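PDB 1PZ7: agrin from Gallus gallus, which probably acts as a basal lamina signalling protein, through a laminin G domain whose function is modulated by alternative splicing and calcium binding. Local coordinates for residues S68-L72 against E73-Y77; G153-E156 against R157-V160. One frame throughout, in Å; residues are numbered along the deposited sequence.

Contact 1 of 2, residues S68-L72 against E73-Y77. With CA (calcium ion), chain C.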
ATOM      1  N   SER A  68       1.317   5.144   0.450  1.00  8.83           N
ATOM      2  CA  SER A  68       1.277   6.163  -0.587  1.00  8.89           C
ATOM      3  C   SER A  68       1.107   7.513   0.094  1.00  8.69           C
ATOM      4  O   SER A  68       0.124   7.743   0.796  1.00  8.85           O
ATOM      5  CB  SER A  68       0.128   5.896  -1.555  1.00  9.13           C
ATOM      6  OG  SER A  68       0.013   6.939  -2.510  1.00  9.76           O
ATOM      7  N   GLY A  69       2.075   8.398  -0.097  1.00  8.91           N
ATOM      8  CA  GLY A  69       2.032   9.722   0.492  1.00  9.39           C
ATOM      9  C   GLY A  69       3.431  10.286   0.597  1.00  9.87           C
ATOM     10  O   GLY A  69       4.404   9.553   0.420  1.00 10.20           O
ATOM     11  N   LYS A  70       3.532  11.579   0.894  1.00  9.95           N
ATOM     12  CA  LYS A  70       4.826  12.258   0.980  1.00 10.34           C
ATOM     13  C   LYS A  70       5.717  11.735   2.112  1.00 10.03           C
ATOM     14  O   LYS A  70       6.935  11.841   2.040  1.00 10.73           O
ATOM     15  CB  LYS A  70       4.620  13.768   1.123  1.00 10.61           C
ATOM     16  CG  LYS A  70       5.888  14.587   0.989  1.00 12.55           C
ATOM     17  CD  LYS A  70       5.564  16.028   0.638  1.00 14.34           C
ATOM     18  CE  LYS A  70       6.811  16.874   0.485  1.00 15.20           C
ATOM     19  NZ  LYS A  70       6.483  18.262   0.051  1.00 16.88           N
ATOM     20  N   GLY A  71       5.113  11.181   3.160  1.00  9.63           N
ATOM     21  CA  GLY A  71       5.887  10.593   4.242  1.00  9.55           C
ATOM     22  C   GLY A  71       6.395  11.560   5.297  1.00  9.63           C
ATOM     23  O   GLY A  71       7.299  11.231   6.066  1.00 10.39           O
ATOM     24  N   LEU A  72       5.832  12.760   5.340  1.00  9.33           N
ATOM     25  CA  LEU A  72       6.185  13.704   6.386  1.00  9.15           C
ATOM     26  C   LEU A  72       5.150  13.589   7.499  1.00  9.05           C
ATOM     27  O   LEU A  72       4.060  13.079   7.277  1.00  8.93           O
ATOM     28  CB  LEU A  72       6.249  15.126   5.836  1.00  9.03           C
ATOM     29  CG  LEU A  72       7.305  15.328   4.749  1.00  9.84           C
ATOM     30  CD1 LEU A  72       7.198  16.722   4.162  1.00 10.04           C
ATOM     31  CD2 LEU A  72       8.698  15.086   5.312  1.00 10.78           C
ATOM     32  N   GLU A  73       5.492  14.052   8.695  1.00  8.98           N
ATOM     33  CA  GLU A  73       4.568  13.947   9.827  1.00  9.33           C
ATOM     34  C   GLU A  73       3.205  14.577   9.553  1.00  8.73           C
ATOM     35  O   GLU A  73       2.175  14.054   9.982  1.00  8.56           O
ATOM     36  CB  GLU A  73       5.183  14.554  11.086  1.00  9.85           C
ATOM     37  CG  GLU A  73       6.210  13.641  11.733  1.00 12.21           C
ATOM     38  CD  GLU A  73       6.788  14.204  13.011  1.00 14.66           C
ATOM     39  OE1 GLU A  73       6.064  14.911  13.751  1.00 17.74           O
ATOM     40  OE2 GLU A  73       7.972  13.932  13.283  1.00 16.10           O
ATOM     41  N   ARG A  74       3.187  15.677   8.811  1.00  7.88           N
ATOM     42  CA  ARG A  74       1.935  16.365   8.514  1.00  7.44           C
ATOM     43  C   ARG A  74       1.187  15.780   7.327  1.00  7.46           C
ATOM     44  O   ARG A  74       0.036  16.128   7.089  1.00  7.49           O
ATOM     45  CB  ARG A  74       2.211  17.830   8.198  1.00  7.13           C
ATOM     46  CG  ARG A  74       2.918  18.048   6.863  1.00  7.50           C
ATOM     47  CD  ARG A  74       3.132  19.509   6.513  1.00  8.41           C
ATOM     48  NE  ARG A  74       3.805  19.679   5.227  1.00  9.21           N
ATOM     49  CZ  ARG A  74       5.111  19.555   5.036  1.00  9.61           C
ATOM     50  NH1 ARG A  74       5.913  19.259   6.047  1.00  9.33           N
ATOM     51  NH2 ARG A  74       5.620  19.739   3.824  1.00 10.69           N
ATOM     52  N   SER A  75       1.833  14.878   6.598  1.00  7.35           N
ATOM     53  CA  SER A  75       1.307  14.418   5.318  1.00  7.57           C
ATOM     54  C   SER A  75       0.080  13.523   5.337  1.00  7.56           C
ATOM     55  O   SER A  75      -0.109  12.710   6.242  1.00  7.59           O
ATOM     56  CB  SER A  75       2.408  13.675   4.560  1.00  7.71           C
ATOM     57  OG  SER A  75       3.512  14.518   4.303  1.00  7.79           O
ATOM     58  N   ASP A  76      -0.745  13.687   4.307  1.00  7.77           N
ATOM     59  CA  ASP A  76      -1.844  12.781   4.040  1.00  7.90           C
ATOM     60  C   ASP A  76      -1.221  11.448   3.681  1.00  8.07           C
ATOM     61  O   ASP A  76      -0.058  11.383   3.289  1.00  8.25           O
ATOM     62  CB  ASP A  76      -2.657  13.234   2.829  1.00  7.66           C
ATOM     63  CG  ASP A  76      -3.468  14.477   3.085  1.00  8.48           C
ATOM     64  OD1 ASP A  76      -4.096  14.958   2.116  1.00  7.56           O
ATOM     65  OD2 ASP A  76      -3.554  15.032   4.201  1.00  8.66           O
ATOM     66  N   TYR A  77      -1.999  10.382   3.772  1.00  7.98           N
ATOM     67  CA  TYR A  77      -1.504   9.075   3.386  1.00  8.14           C
ATOM     68  C   TYR A  77      -2.643   8.114   3.163  1.00  8.28           C
ATOM     69  O   TYR A  77      -3.745   8.320   3.653  1.00  8.61           O
ATOM     70  CB  TYR A  77      -0.589   8.499   4.475  1.00  8.27           C
ATOM     71  CG  TYR A  77      -1.278   8.368   5.811  1.00  8.83           C
ATOM     72  CD1 TYR A  77      -1.942   7.196   6.161  1.00  9.37           C
ATOM     73  CD2 TYR A  77      -1.294   9.420   6.707  1.00  9.51           C
ATOM     74  CE1 TYR A  77      -2.591   7.080   7.374  1.00  9.94           C
ATOM     75  CE2 TYR A  77      -1.935   9.314   7.918  1.00 10.47           C
ATOM     76  CZ  TYR A  77      -2.583   8.145   8.244  1.00  9.99           C
ATOM     77  OH  TYR A  77      -3.225   8.058   9.460  1.00 11.45           O
TER
HETATM   78 CA    CA C 701      -5.967  16.298   1.767  1.00 19.31          CA
HETATM   79  O   HOH W   1       1.056  12.867   1.248  1.00 14.13           O
HETATM   80  O   HOH W   2       2.438  10.242   3.976  1.00 11.45           O
HETATM   81  O   HOH W   3      -4.571  17.551   3.836  1.00 22.62           O
HETATM   82  O   HOH W   4      -7.492  18.104   1.374  1.00 14.97           O
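Ser75 and Leu72 close the tight end of this loop by two bonds made in opposite senses. A hydrogen bond of 2.9 Å from Ser75 N to Leu72 O closes the type I beta turn Leu72-Ser75. In return Leu72 N donates to Ser75 OG at 3.1 Å, less straight at 140°. The hydroxyl stands beside its own backbone N (chi1 -61°), which turns it back to Leu72; serine suits the place, being short and polar. Glycine suits position 69, where its backbone angles favour it and Gly69 CA passes 3.9 Å from Asp76 O.

Between these points the arms part, and water fills in: one water links Lys70 N, and a second Gly71 N, to Asp76 O. The other side is more open to solvent. There Leu72 CD1 lies 3.4 Å from Arg74 NH1, the side chains running the same way, and the like charges of Lys70 and Arg74 lie near each other, unbonded. Asp76 turns outward and binds calcium through OD1 at 2.3 Å; Asp145 and the carbonyl oxygens of Leu93 and Gln143 complete the protein ligands. Holding the Asp76 backbone by water-mediated bonds probably helps to present its carboxylate to the ion.

Contact 2 of 2, residues G153-E156 against R157-V160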
ATOM      1  N   GLY A 153       6.377  -2.701   0.783  1.00 10.20           N
ATOM      2  CA  GLY A 153       7.052  -3.597   1.709  1.00 10.55           C
ATOM      3  C   GLY A 153       7.617  -2.949   2.956  1.00 10.86           C
ATOM      4  O   GLY A 153       8.119  -3.625   3.851  1.00 10.40           O
ATOM      5  N   GLY A 154       7.542  -1.630   3.023  1.00 11.35           N
ATOM      6  CA  GLY A 154       8.137  -0.905   4.119  1.00 12.30           C
ATOM      7  C   GLY A 154       8.182   0.557   3.770  1.00 12.88           C
ATOM      8  O   GLY A 154       7.617   0.980   2.758  1.00 13.67           O
ATOM      9  N   MET A 155       8.870   1.322   4.604  1.00 14.15           N
ATOM     10  CA  MET A 155       8.876   2.761   4.492  1.00 14.81           C
ATOM     11  C   MET A 155      10.212   3.333   4.911  1.00 15.06           C
ATOM     12  O   MET A 155      10.855   2.811   5.812  1.00 14.86           O
ATOM     13  CB  MET A 155       7.811   3.282   5.442  1.00 15.07           C
ATOM     14  CG  MET A 155       7.303   4.632   5.151  1.00 16.40           C
ATOM     15  SD  MET A 155       5.628   4.615   5.684  1.00 16.66           S
ATOM     16  CE  MET A 155       5.794   4.676   7.457  1.00 16.66           C
ATOM     17  N   GLU A 156      10.622   4.418   4.266  1.00 15.50           N
ATOM     18  CA  GLU A 156      11.867   5.068   4.632  1.00 15.77           C
ATOM     19  C   GLU A 156      11.686   5.797   5.956  1.00 15.87           C
ATOM     20  O   GLU A 156      12.419   5.565   6.914  1.00 15.57           O
ATOM     21  CB  GLU A 156      12.297   6.071   3.562  1.00 15.90           C
ATOM     22  CG  GLU A 156      13.495   6.906   3.977  1.00 16.49           C
ATOM     23  CD  GLU A 156      13.821   8.004   2.991  1.00 17.60           C
ATOM     24  OE1 GLU A 156      14.300   7.684   1.882  1.00 18.48           O
ATOM     25  OE2 GLU A 156      13.614   9.190   3.333  1.00 18.51           O
ATOM     26  N   ARG A 157      10.682   6.665   5.995  1.00 16.46           N
ATOM     27  CA  ARG A 157      10.403   7.495   7.162  1.00 16.96           C
ATOM     28  C   ARG A 157       9.378   6.825   8.074  1.00 17.30           C
ATOM     29  O   ARG A 157       8.173   6.965   7.876  1.00 17.30           O
ATOM     30  CB  ARG A 157       9.896   8.857   6.688  1.00 17.13           C
ATOM     31  CG  ARG A 157      10.724   9.440   5.535  1.00 18.04           C
ATOM     32  CD  ARG A 157      10.088  10.641   4.858  1.00 18.64           C
ATOM     33  NE  ARG A 157      10.631  10.894   3.526  1.00 20.15           N
ATOM     34  CZ  ARG A 157      10.269  11.913   2.756  1.00 21.34           C
ATOM     35  NH1 ARG A 157      10.813  12.070   1.557  1.00 22.10           N
ATOM     36  NH2 ARG A 157       9.360  12.783   3.181  1.00 21.23           N
ATOM     37  N   LEU A 158       9.874   6.118   9.085  1.00 17.85           N
ATOM     38  CA  LEU A 158       9.030   5.362  10.009  1.00 18.21           C
ATOM     39  C   LEU A 158       8.416   6.198  11.129  1.00 18.48           C
ATOM     40  O   LEU A 158       7.376   5.823  11.673  1.00 18.71           O
ATOM     41  CB  LEU A 158       9.839   4.223  10.630  1.00 18.33           C
ATOM     42  CG  LEU A 158      10.412   3.209   9.640  1.00 18.71           C
ATOM     43  CD1 LEU A 158      11.367   2.272  10.357  1.00 19.29           C
ATOM     44  CD2 LEU A 158       9.299   2.432   8.951  1.00 18.68           C
ATOM     45  N   SER A 159       9.043   7.321  11.467  1.00 18.75           N
ATOM     46  CA  SER A 159       8.542   8.182  12.536  1.00 18.88           C
ATOM     47  C   SER A 159       7.071   8.479  12.307  1.00 18.80           C
ATOM     48  O   SER A 159       6.301   8.638  13.256  1.00 18.76           O
ATOM     49  CB  SER A 159       9.319   9.493  12.597  1.00 18.93           C
ATOM     50  OG  SER A 159       8.872  10.400  11.605  1.00 19.70           O
ATOM     51  N   VAL A 160       6.696   8.558  11.034  1.00 18.76           N
ATOM     52  CA  VAL A 160       5.313   8.760  10.648  1.00 18.86           C
ATOM     53  C   VAL A 160       4.619   7.404  10.727  1.00 18.95           C
ATOM     54  O   VAL A 160       4.085   6.893   9.742  1.00 19.71           O
ATOM     55  CB  VAL A 160       5.195   9.310   9.224  1.00 18.80           C
ATOM     56  CG1 VAL A 160       3.768   9.697   8.938  1.00 18.87           C
ATOM     57  CG2 VAL A 160       6.109  10.508   9.036  1.00 18.83           C
TER
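Met155 and Leu158 meet on one side of this bend, while Glu156 and Arg157 pair beside it. In the methionine CG is set opposite the backbone N (chi1 -159°), and the chain then bends at both following torsions, which folds the thioether along the next residues. CE thus ends 3.3 Å from Arg157 O and 3.6 Å from Val160 O, a methyl set against two carbonyl oxygens. Leu158 comes from the other end of the same side chain: its CD2 branch lies 3.9 Å from Met155 CB and 3.5 Å from Met155 O. A long, flexible methionine suits a place where one side chain must follow a turning backbone.

The charged pair is turned differently. Glu156 and Arg157 are both extended and cross at a slant, their carboxylate and guanidinium planes 31° apart. OE2 of Glu156 sits at the edge of the guanidinium, near its plane, and takes a weak bond from Arg157 NE at 3.4 Å. This single long link makes the salt bridge, and OE2 also lies beside the arginine's aliphatic stem, 3.6 Å from Arg157 CG.

The bend belongs to the loop that leaves strand 149-152 and leads eventually to strand 175-181. Its buried side is laid on strand 63-68, where Met155 touches Leu64 and Trp67 and Val160 also touches Trp67; Glu156 instead reaches Tyr22 in another loop.

Contacts 1 and 2 are both local bends in partly buried loops, on the same side of the chain's centre, their own centres 10 Å apart. Both lean on the six-stranded sheet: residues 68-77 join its strands 63-68 and 77-83, whereas 153-160 follow strand 149-152, the other neighbour of 63-68. Contact 1 is held chiefly by polar backbone, hydroxyl and water links and ends at the metal; contact 2 combines the buried Met155, partly covered by the exposed Leu158, with a weak salt bridge at the surface, and its Val160 side chain is about 14 Å from calcium. They meet where Arg157 lies against the first loop, its NH2 2.8 Å from Lys70 O, and where Val160 packs on Gly71.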